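Carbonic anhydrase (Synechocystis sp., PDB 5SWC) catalyses the reversible, zinc-dependent hydration of carbon dioxide to hydrogencarbonate and supplies CO2 to RuBisCO inside the carboxysome. Local coordinates at residues A[29-32]-A[33-37]; A[69-72]-A[73-77]; A[187-190]-A[191-195]; A[177-180]-A[181-184]. All coordinates share one frame; numbering follows the deposited sequence.

Interaction 1: residues A[29-32]-A[33-37]; sequences KFRE and GYFSS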
loop_
_atom_site.group_PDB
_atom_site.type_symbol
_atom_site.label_atom_id
_atom_site.label_comp_id
_atom_site.label_asym_id
_atom_site.label_seq_id
_atom_site.Cartn_x
_atom_site.Cartn_y
_atom_site.Cartn_z
ATOM N N LYS A 29 -7.017 38.890 -22.449
ATOM C CA LYS A 29 -8.424 39.201 -22.630
ATOM C C LYS A 29 -9.190 39.074 -21.326
ATOM O O LYS A 29 -10.041 39.922 -20.998
ATOM C CB LYS A 29 -9.070 38.275 -23.632
ATOM C CG LYS A 29 -8.459 38.251 -24.984
ATOM C CD LYS A 29 -9.307 37.332 -25.814
ATOM C CE LYS A 29 -8.476 36.527 -26.729
ATOM N NZ LYS A 29 -7.885 37.486 -27.664
ATOM N N PHE A 30 -8.896 38.024 -20.563
ATOM C CA PHE A 30 -9.473 37.889 -19.225
ATOM C C PHE A 30 -9.161 39.106 -18.354
ATOM O O PHE A 30 -10.063 39.721 -17.760
ATOM C CB PHE A 30 -8.972 36.613 -18.558
ATOM C CG PHE A 30 -9.237 36.564 -17.095
ATOM C CD1 PHE A 30 -10.534 36.319 -16.641
ATOM C CD2 PHE A 30 -8.229 36.752 -16.192
ATOM C CE1 PHE A 30 -10.779 36.267 -15.277
ATOM C CE2 PHE A 30 -8.469 36.722 -14.805
ATOM C CZ PHE A 30 -9.764 36.440 -14.380
ATOM N N ARG A 31 -7.901 39.493 -18.304
ATOM C CA ARG A 31 -7.494 40.566 -17.408
ATOM C C ARG A 31 -8.190 41.879 -17.771
ATOM O O ARG A 31 -8.567 42.649 -16.895
ATOM C CB ARG A 31 -5.995 40.725 -17.426
ATOM C CG ARG A 31 -5.525 41.846 -16.451
ATOM C CD ARG A 31 -4.034 41.898 -16.285
ATOM N NE ARG A 31 -3.313 41.807 -17.557
ATOM C CZ ARG A 31 -2.772 40.670 -18.022
ATOM N NH1 ARG A 31 -2.143 40.662 -19.195
ATOM N NH2 ARG A 31 -2.873 39.526 -17.327
ATOM N N GLU A 32 -8.329 42.152 -19.066
ATOM C CA GLU A 32 -8.835 43.474 -19.482
ATOM C C GLU A 32 -10.364 43.501 -19.607
ATOM O O GLU A 32 -10.969 44.577 -19.690
ATOM C CB GLU A 32 -8.167 43.900 -20.799
ATOM C CG GLU A 32 -6.667 44.107 -20.574
ATOM C CD GLU A 32 -5.888 44.425 -21.836
ATOM O OE1 GLU A 32 -6.461 44.359 -22.942
ATOM O OE2 GLU A 32 -4.682 44.727 -21.715
ATOM N N GLY A 33 -10.954 42.316 -19.591
ATOM C CA GLY A 33 -12.403 42.158 -19.757
ATOM C C GLY A 33 -13.060 41.758 -18.463
ATOM O O GLY A 33 -13.308 42.581 -17.610
ATOM N N TYR A 34 -13.298 40.475 -18.306
ATOM C CA TYR A 34 -13.980 39.939 -17.130
ATOM C C TYR A 34 -13.352 40.339 -15.809
ATOM O O TYR A 34 -14.078 40.700 -14.881
ATOM C CB TYR A 34 -14.007 38.430 -17.213
ATOM C CG TYR A 34 -14.946 37.766 -16.256
ATOM C CD1 TYR A 34 -14.572 37.466 -14.975
ATOM C CD2 TYR A 34 -16.227 37.474 -16.664
ATOM C CE1 TYR A 34 -15.458 36.848 -14.093
ATOM C CE2 TYR A 34 -17.116 36.841 -15.805
ATOM C CZ TYR A 34 -16.723 36.554 -14.523
ATOM O OH TYR A 34 -17.622 35.911 -13.670
ATOM N N PHE A 35 -12.034 40.296 -15.699
ATOM C CA PHE A 35 -11.368 40.670 -14.459
ATOM C C PHE A 35 -11.711 42.108 -14.109
ATOM O O PHE A 35 -12.014 42.423 -12.983
ATOM C CB PHE A 35 -9.858 40.491 -14.581
ATOM C CG PHE A 35 -9.114 40.973 -13.374
ATOM C CD1 PHE A 35 -9.063 40.208 -12.241
ATOM C CD2 PHE A 35 -8.523 42.194 -13.372
ATOM C CE1 PHE A 35 -8.382 40.671 -11.106
ATOM C CE2 PHE A 35 -7.851 42.663 -12.242
ATOM C CZ PHE A 35 -7.796 41.875 -11.128
ATOM N N SER A 36 -11.669 43.007 -15.076
ATOM C CA SER A 36 -12.021 44.400 -14.798
ATOM C C SER A 36 -13.463 44.600 -14.266
ATOM O O SER A 36 -13.711 45.301 -13.262
ATOM C CB SER A 36 -11.808 45.195 -16.053
ATOM O OG SER A 36 -12.131 46.541 -15.809
ATOM N N SER A 37 -14.421 43.925 -14.874
ATOM C CA SER A 37 -15.794 44.093 -14.458
ATOM C C SER A 37 -16.080 43.387 -13.147
ATOM O O SER A 37 -17.059 43.711 -12.493
ATOM C CB SER A 37 -16.782 43.671 -15.546
ATOM O OG SER A 37 -16.451 42.386 -15.977
HETATM O O HOH W 1 -12.782 38.842 -20.565
#

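Interaction 2: residues A[69-72]-A[73-77]; sequences TQSE and VGDLF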
loop_
_atom_site.group_PDB
_atom_site.type_symbol
_atom_site.label_atom_id
_atom_site.label_comp_id
_atom_site.label_asym_id
_atom_site.label_seq_id
_atom_site.Cartn_x
_atom_site.Cartn_y
_atom_site.Cartn_z
ATOM N N THR A 69 -23.407 25.554 -14.910
ATOM C CA THR A 69 -24.232 26.075 -13.814
ATOM C C THR A 69 -24.262 27.601 -13.724
ATOM O O THR A 69 -24.889 28.155 -12.817
ATOM C CB THR A 69 -23.738 25.566 -12.456
ATOM O OG1 THR A 69 -22.382 25.984 -12.212
ATOM C CG2 THR A 69 -23.856 24.038 -12.403
ATOM N N GLN A 70 -23.641 28.270 -14.696
ATOM C CA GLN A 70 -23.541 29.745 -14.683
ATOM C C GLN A 70 -23.144 30.283 -13.296
ATOM O O GLN A 70 -23.730 31.221 -12.757
ATOM C CB GLN A 70 -24.839 30.389 -15.214
ATOM C CG GLN A 70 -25.088 30.073 -16.676
ATOM C CD GLN A 70 -24.112 30.775 -17.571
ATOM O OE1 GLN A 70 -24.222 31.992 -17.753
ATOM N NE2 GLN A 70 -23.166 30.036 -18.143
ATOM N N SER A 71 -22.108 29.637 -12.763
ATOM C CA SER A 71 -21.588 29.980 -11.458
ATOM C C SER A 71 -20.606 31.115 -11.548
ATOM O O SER A 71 -19.980 31.330 -12.582
ATOM C CB SER A 71 -20.909 28.806 -10.802
ATOM O OG SER A 71 -21.843 27.861 -10.342
ATOM N N GLU A 72 -20.516 31.860 -10.455
ATOM C CA GLU A 72 -19.527 32.895 -10.291
ATOM C C GLU A 72 -18.234 32.276 -9.728
ATOM O O GLU A 72 -18.262 31.298 -9.019
ATOM C CB GLU A 72 -20.066 33.955 -9.321
ATOM C CG GLU A 72 -19.175 35.158 -9.156
ATOM C CD GLU A 72 -18.936 35.865 -10.462
ATOM O OE1 GLU A 72 -17.912 35.541 -11.135
ATOM O OE2 GLU A 72 -19.797 36.734 -10.792
ATOM N N VAL A 73 -17.122 32.924 -9.998
ATOM C CA VAL A 73 -15.893 32.560 -9.354
ATOM C C VAL A 73 -16.105 32.648 -7.837
ATOM O O VAL A 73 -16.708 33.593 -7.319
ATOM C CB VAL A 73 -14.798 33.536 -9.789
ATOM C CG1 VAL A 73 -13.490 33.144 -9.223
ATOM C CG2 VAL A 73 -14.702 33.580 -11.323
ATOM N N GLY A 74 -15.611 31.621 -7.138
ATOM C CA GLY A 74 -15.777 31.524 -5.709
ATOM C C GLY A 74 -16.882 30.570 -5.292
ATOM O O GLY A 74 -17.007 30.236 -4.120
ATOM N N ASP A 75 -17.714 30.148 -6.223
ATOM C CA ASP A 75 -18.872 29.331 -5.873
ATOM C C ASP A 75 -18.582 27.839 -5.751
ATOM O O ASP A 75 -19.174 27.183 -4.882
ATOM C CB ASP A 75 -19.982 29.511 -6.920
ATOM C CG ASP A 75 -20.692 30.863 -6.869
ATOM O OD1 ASP A 75 -20.460 31.698 -5.974
ATOM O OD2 ASP A 75 -21.562 31.061 -7.775
ATOM N N LEU A 76 -17.775 27.287 -6.661
ATOM C CA LEU A 76 -17.606 25.825 -6.781
ATOM C C LEU A 76 -16.185 25.439 -6.485
ATOM O O LEU A 76 -15.253 25.883 -7.175
ATOM C CB LEU A 76 -17.926 25.357 -8.205
ATOM C CG LEU A 76 -19.319 25.697 -8.763
ATOM C CD1 LEU A 76 -19.479 25.002 -10.113
ATOM C CD2 LEU A 76 -20.428 25.284 -7.825
ATOM N N PHE A 77 -16.013 24.591 -5.477
ATOM C CA PHE A 77 -14.709 23.950 -5.204
ATOM C C PHE A 77 -14.749 22.660 -6.010
ATOM O O PHE A 77 -15.693 21.878 -5.847
ATOM C CB PHE A 77 -14.593 23.687 -3.714
ATOM C CG PHE A 77 -13.289 23.104 -3.273
ATOM C CD1 PHE A 77 -12.264 23.908 -2.813
ATOM C CD2 PHE A 77 -13.099 21.722 -3.250
ATOM C CE1 PHE A 77 -11.065 23.342 -2.373
ATOM C CE2 PHE A 77 -11.867 21.168 -2.769
ATOM C CZ PHE A 77 -10.908 21.977 -2.344
HETATM O O HOH W 2 -23.170 28.954 -8.206
HETATM O O HOH W 3 -17.013 28.746 -9.043
#

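Interaction 3: residues A[187-190]-A[191-195]; sequences IHSR and LHRGD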
loop_
_atom_site.group_PDB
_atom_site.type_symbol
_atom_site.label_atom_id
_atom_site.label_comp_id
_atom_site.label_asym_id
_atom_site.label_seq_id
_atom_site.Cartn_x
_atom_site.Cartn_y
_atom_site.Cartn_z
ATOM N N ILE A 187 -17.993 12.769 5.914
ATOM C CA ILE A 187 -19.308 12.670 5.312
ATOM C C ILE A 187 -20.257 11.920 6.230
ATOM O O ILE A 187 -21.356 12.377 6.497
ATOM C CB ILE A 187 -19.179 12.025 3.970
ATOM C CG1 ILE A 187 -18.472 13.043 3.057
ATOM C CG2 ILE A 187 -20.520 11.658 3.399
ATOM C CD1 ILE A 187 -18.278 12.638 1.654
ATOM N N HIS A 188 -19.788 10.802 6.785
ATOM C CA HIS A 188 -20.634 9.991 7.622
ATOM C C HIS A 188 -21.092 10.758 8.844
ATOM O O HIS A 188 -22.271 10.678 9.216
ATOM C CB HIS A 188 -19.820 8.763 8.004
ATOM C CG HIS A 188 -20.588 7.721 8.754
ATOM N ND1 HIS A 188 -21.700 7.098 8.225
ATOM C CD2 HIS A 188 -20.391 7.181 9.975
ATOM C CE1 HIS A 188 -22.143 6.205 9.104
ATOM N NE2 HIS A 188 -21.375 6.240 10.168
ATOM N N SER A 189 -20.196 11.507 9.470
ATOM C CA SER A 189 -20.556 12.246 10.655
ATOM C C SER A 189 -21.560 13.378 10.360
ATOM O O SER A 189 -22.505 13.601 11.086
ATOM C CB SER A 189 -19.300 12.798 11.276
ATOM O OG SER A 189 -19.637 13.557 12.401
ATOM N N ARG A 190 -21.333 14.066 9.250
ATOM C CA ARG A 190 -22.196 15.183 8.856
ATOM C C ARG A 190 -23.568 14.736 8.388
ATOM O O ARG A 190 -24.559 15.433 8.613
ATOM C CB ARG A 190 -21.512 16.037 7.786
ATOM C CG ARG A 190 -20.446 16.896 8.364
ATOM C CD ARG A 190 -19.562 17.551 7.338
ATOM N NE ARG A 190 -18.574 18.401 7.986
ATOM C CZ ARG A 190 -17.497 17.978 8.639
ATOM N NH1 ARG A 190 -17.218 16.670 8.764
ATOM N NH2 ARG A 190 -16.703 18.879 9.176
ATOM N N LEU A 191 -23.627 13.564 7.764
ATOM C CA LEU A 191 -24.946 12.999 7.439
ATOM C C LEU A 191 -25.739 12.641 8.665
ATOM O O LEU A 191 -26.969 12.817 8.672
ATOM C CB LEU A 191 -24.790 11.789 6.496
ATOM C CG LEU A 191 -24.337 12.164 5.085
ATOM C CD1 LEU A 191 -24.074 10.854 4.297
ATOM C CD2 LEU A 191 -25.334 13.064 4.310
ATOM N N HIS A 192 -25.080 12.179 9.723
ATOM C CA HIS A 192 -25.794 11.926 10.960
ATOM C C HIS A 192 -26.440 13.205 11.462
ATOM O O HIS A 192 -27.577 13.181 11.896
ATOM C CB HIS A 192 -24.824 11.371 12.027
ATOM C CG HIS A 192 -25.426 11.236 13.382
ATOM N ND1 HIS A 192 -26.013 10.067 13.822
ATOM C CD2 HIS A 192 -25.552 12.123 14.402
ATOM C CE1 HIS A 192 -26.455 10.236 15.050
ATOM N NE2 HIS A 192 -26.186 11.473 15.430
ATOM N N ARG A 193 -25.676 14.292 11.408
ATOM C CA ARG A 193 -26.077 15.609 11.923
ATOM C C ARG A 193 -27.115 16.258 11.036
ATOM O O ARG A 193 -27.923 17.053 11.503
ATOM C CB ARG A 193 -24.829 16.492 12.007
ATOM C CG ARG A 193 -25.059 17.862 12.596
ATOM C CD ARG A 193 -23.781 18.359 13.243
ATOM N NE ARG A 193 -22.596 17.991 12.453
ATOM C CZ ARG A 193 -21.603 17.200 12.878
ATOM N NH1 ARG A 193 -21.610 16.705 14.122
ATOM N NH2 ARG A 193 -20.579 16.927 12.067
ATOM N N GLY A 194 -27.093 15.921 9.753
ATOM C CA GLY A 194 -28.138 16.330 8.836
ATOM C C GLY A 194 -27.807 17.622 8.129
ATOM O O GLY A 194 -28.704 18.230 7.572
ATOM N N ASP A 195 -26.539 18.032 8.094
ATOM C CA ASP A 195 -26.210 19.365 7.570
ATOM C C ASP A 195 -25.356 19.203 6.304
ATOM O O ASP A 195 -24.572 20.090 5.955
ATOM C CB ASP A 195 -25.443 20.174 8.612
ATOM C CG ASP A 195 -24.162 19.489 9.019
ATOM O OD1 ASP A 195 -23.234 20.183 9.506
ATOM O OD2 ASP A 195 -24.098 18.257 8.851
#

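Interaction 4: residues A[177-180]-A[181-184]; sequences QLKN and LQTY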
loop_
_atom_site.group_PDB
_atom_site.type_symbol
_atom_site.label_atom_id
_atom_site.label_comp_id
_atom_site.label_asym_id
_atom_site.label_seq_id
_atom_site.Cartn_x
_atom_site.Cartn_y
_atom_site.Cartn_z
ATOM N N GLN A 177 -20.094 6.087 -6.941
ATOM C CA GLN A 177 -19.306 7.078 -6.232
ATOM C C GLN A 177 -20.053 7.641 -5.028
ATOM O O GLN A 177 -19.409 7.965 -4.033
ATOM C CB GLN A 177 -18.911 8.221 -7.166
ATOM C CG GLN A 177 -18.257 7.840 -8.453
ATOM C CD GLN A 177 -17.344 6.691 -8.317
ATOM O OE1 GLN A 177 -16.445 6.658 -7.464
ATOM N NE2 GLN A 177 -17.552 5.697 -9.153
ATOM N N LEU A 178 -21.365 7.711 -5.100
ATOM C CA LEU A 178 -22.150 8.141 -3.945
ATOM C C LEU A 178 -22.055 7.147 -2.808
ATOM O O LEU A 178 -21.992 7.539 -1.650
ATOM C CB LEU A 178 -23.605 8.368 -4.375
ATOM C CG LEU A 178 -23.756 9.604 -5.254
ATOM C CD1 LEU A 178 -25.018 9.526 -6.030
ATOM C CD2 LEU A 178 -23.708 10.878 -4.460
ATOM N N LYS A 179 -22.041 5.851 -3.098
ATOM C CA LYS A 179 -21.783 4.864 -2.062
ATOM C C LYS A 179 -20.371 4.992 -1.503
ATOM O O LYS A 179 -20.171 4.913 -0.289
ATOM C CB LYS A 179 -22.009 3.445 -2.590
ATOM C CG LYS A 179 -23.433 3.106 -3.065
ATOM C CD LYS A 179 -24.434 3.250 -1.959
ATOM C CE LYS A 179 -25.825 2.926 -2.503
ATOM N NZ LYS A 179 -26.769 2.895 -1.352
ATOM N N ASN A 180 -19.388 5.204 -2.368
ATOM C CA ASN A 180 -18.024 5.396 -1.915
ATOM C C ASN A 180 -17.882 6.596 -0.991
ATOM O O ASN A 180 -17.195 6.536 0.050
ATOM C CB ASN A 180 -17.090 5.529 -3.108
ATOM C CG ASN A 180 -16.982 4.248 -3.939
ATOM O OD1 ASN A 180 -17.441 3.190 -3.522
ATOM N ND2 ASN A 180 -16.344 4.340 -5.109
ATOM N N LEU A 181 -18.502 7.724 -1.368
ATOM C CA LEU A 181 -18.426 8.920 -0.562
ATOM C C LEU A 181 -18.926 8.675 0.871
ATOM O O LEU A 181 -18.397 9.263 1.825
ATOM C CB LEU A 181 -19.237 10.008 -1.212
ATOM C CG LEU A 181 -18.515 10.733 -2.314
ATOM C CD1 LEU A 181 -19.524 11.507 -3.134
ATOM C CD2 LEU A 181 -17.523 11.688 -1.785
ATOM N N GLN A 182 -19.953 7.861 1.014
ATOM C CA GLN A 182 -20.573 7.637 2.306
ATOM C C GLN A 182 -19.706 6.836 3.263
ATOM O O GLN A 182 -20.066 6.647 4.416
ATOM C CB GLN A 182 -21.923 7.007 2.113
ATOM C CG GLN A 182 -22.881 8.058 1.528
ATOM C CD GLN A 182 -24.220 7.504 1.218
ATOM O OE1 GLN A 182 -25.025 7.290 2.088
ATOM N NE2 GLN A 182 -24.471 7.264 -0.055
ATOM N N THR A 183 -18.563 6.334 2.799
ATOM C CA THR A 183 -17.611 5.666 3.698
ATOM C C THR A 183 -16.612 6.625 4.339
ATOM O O THR A 183 -15.847 6.204 5.218
ATOM C CB THR A 183 -16.843 4.505 3.014
ATOM O OG1 THR A 183 -16.011 4.976 1.946
ATOM C CG2 THR A 183 -17.811 3.430 2.578
ATOM N N TYR A 184 -16.549 7.899 3.917
ATOM C CA TYR A 184 -15.579 8.817 4.497
ATOM C C TYR A 184 -16.064 9.371 5.860
ATOM O O TYR A 184 -17.231 9.739 5.977
ATOM C CB TYR A 184 -15.323 9.984 3.561
ATOM C CG TYR A 184 -14.427 9.625 2.378
ATOM C CD1 TYR A 184 -14.945 8.936 1.319
ATOM C CD2 TYR A 184 -13.055 9.888 2.382
ATOM C CE1 TYR A 184 -14.129 8.564 0.255
ATOM C CE2 TYR A 184 -12.260 9.528 1.335
ATOM C CZ TYR A 184 -12.799 8.860 0.292
ATOM O OH TYR A 184 -11.936 8.547 -0.748
#

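Interaction 1: residues A[29-32]-A[33-37]
The carbonyl oxygen F30 O is gripped by two backbone donors: F35 N at 2.9 Å in a nearly straight bond, and G33 N at 3.3 Å. They arrive from opposite faces of the carbonyl plane, the glycine N-H well above it. This is the break between helix 19-32 and the short helix 34-37, two N-terminal helices joined end to end through G33, which leaves the helical backbone conformation and serves as N-cap of the second. G33 N also makes a weak bond to K29 O. K29 O also accepts a hydrogen bond from a water 3.0 Å away, and the water in turn accepts from Y34 N, so the first N-H beyond the cap still has a partner.

Around this joint the aromatic side chains pack. F30 has CG anti to the backbone N (chi1 166°), which swings its ring forward along the chain under F35. F35 CB sits over one face of that ring, 4.2 Å from the centroid and 17° off the normal, a CH-pi contact. On the Y34 side, F30 CE1 meets Y34 CD1 at 4.0 Å, the two rings meeting obliquely. L67 of the second subunit packs on both F30 and Y34, while Y34 OH is hydrogen-bonded to E72 OE1 of its own chain. Replacing F30 with an alanine would probably take away the ring face under F35 CB and the contact with Y34 CD1, opening a gap there. The F35 ring turns its edge to the preceding turn, CD2 lying 3.6 Å from R31 O.

Interaction 2: residues A[69-72]-A[73-77]
D75 turns its carboxylate back along the chain with CG beside its own backbone N (chi1 -72°), while E72 sends CG anti to the backbone N and then bends at chi2 (59°), folding its carboxylate over the next peptide. The first arrangement brings D75 OD2 to E72 N at 3.0 Å, the donor arriving from above the carboxylate plane. The second puts E72 OE1 3.0 Å from V73 N, met on the anti side and close to the plane; OE1 is also held by Y34 OH. Between them runs a type II beta turn from E72 to D75, closed by D75 N to E72 O at 3.1 Å, with G74 at the positive phi this turn type needs.

A water joins D75 OD2, to which it donates, with S71 OG. S71 OG also rests 3.7 Å from L76 CG, and L76 CD1 lies equally near T69 OG1. With an alanine at D75, E72 N would probably lose its side-chain acceptor and the bridging water one anchor, though the backbone bond of the turn would remain.

Residues 69-77 carry the chain from the Schellman motif that ends helix 65-69 into strand 76-81, an outermost strand of this chain's sheet. L76 packs on P65 and N66 of that helix and on I53 of strand 53-58, V73 lies against F42 and L45 of helix 39-45, and the backbone of G74 bonds to the second subunit.

Interaction 3: residues A[187-190]-A[191-195]
R190 O is the acceptor at the end of helix 185-193, taking G194 N at 2.8 Å and, more weakly, D195 N at 3.3 Å. The second of these spans five residues, and G194 makes the exit possible by adopting positive phi. Upstream, ordinary helical bonds hold the last turn, among them L191 N to I187 O at 2.9 Å.

Three side-chain pairings lie along this frame. I187 and L191 run side by side, pointing the same way, with CG2 of the isoleucine 3.8 Å from CD1 of the leucine. R193 starts with CG anti to its backbone N (chi1 -177°) and bends at chi3, which curls the guanidinium back over S189 O and brings R193 NH2 to 3.7 Å from R190 CG. The planes of the two guanidinium groups stand perpendicular. D195 OD2 comes within 3.6 Å of R190 CB, and its OD1 meets R193 NE in a long salt bridge, in the guanidinium plane.

Outside the helix end, R190 NH1 is tied back to A186 O, and I187 and R190 pack on helix 95-106 through L104. S189 OG bonds to D155 of the third subunit, whose Y157 ring meets that of H192, so one flank of the helix is a subunit interface.

The negative D195 would probably offset part of the positive charge of the two arginines, chiefly that of R193, with which it pairs, while its OD2, 2.9 Å from R190 O, sets two acceptors against each other.

Interaction 4: residues A[177-180]-A[181-184]
Q182 folds its amide back onto the helix it has just left: CG lies beside the backbone N (chi1 -71°), the chain is extended beyond it, and NE2 donates to L178 O at 3.0 Å. The bond is straight at nitrogen (160°) and the oxygen lies near the amide plane, yet NE2 stands above the plane of the L178 carbonyl. Q182 N adds a weak bond to the same oxygen, so side chain and backbone of one residue both hold it.

T183 works in a similar way on N180 O. Its OG1 sits between the backbone N and the carbonyl carbon (chi1 64°) and donates a hydrogen bond to N180 O at 2.7 Å in the carbonyl plane, while T183 N reaches that oxygen at 3.1 Å from above the plane. T183 OG1 is also hydrogen-bonded to Y89 N. The Y184 ring turns its edge to N180 O, CD1 lying 3.5 Å from it. On another side L181 drapes over the preceding turn, its CG 3.4 Å from Q177 O, and its CD1 just meets L178 CD2 at 4.4 Å.

The far ends are tied elsewhere. Q177 OE1 and N180 ND2 both bond to the backbone of I86, Y184 OH to P87 O, and Q182 OE1 to K179 of the third subunit, whose Q182 returns the bond to K179 here; K179 NZ of this chain also forms salt bridges with D234 and E231.

This is the C-terminal end of helix 162-181, where side-chain donors join the backbone in satisfying the last carbonyls and a type I turn from L181 to Y184 leads to the N-cap of helix 185-193.

Along the chain the order is interaction 1, interaction 2, interaction 4 and interaction 3. Interactions 1 and 2 have centres about 17 Å apart and touch through Y34 and E72, tying the N-terminal helices to the turn that leads into strand 76-81, an outermost strand of this chain's sheet; both meet the second subunit. Interactions 4 and 3 sit at the C-terminal ends of consecutive helices, 162-181 and 185-193, with centres about 13 Å apart; I187 and L191 pack on L181 and Q182, and both contacts meet the third subunit. Interactions 1 and 4 lie on opposite sides of the chain's centre, with centres about 39 Å apart. Such an arrangement fits a hexamer built as a trimer of dimers.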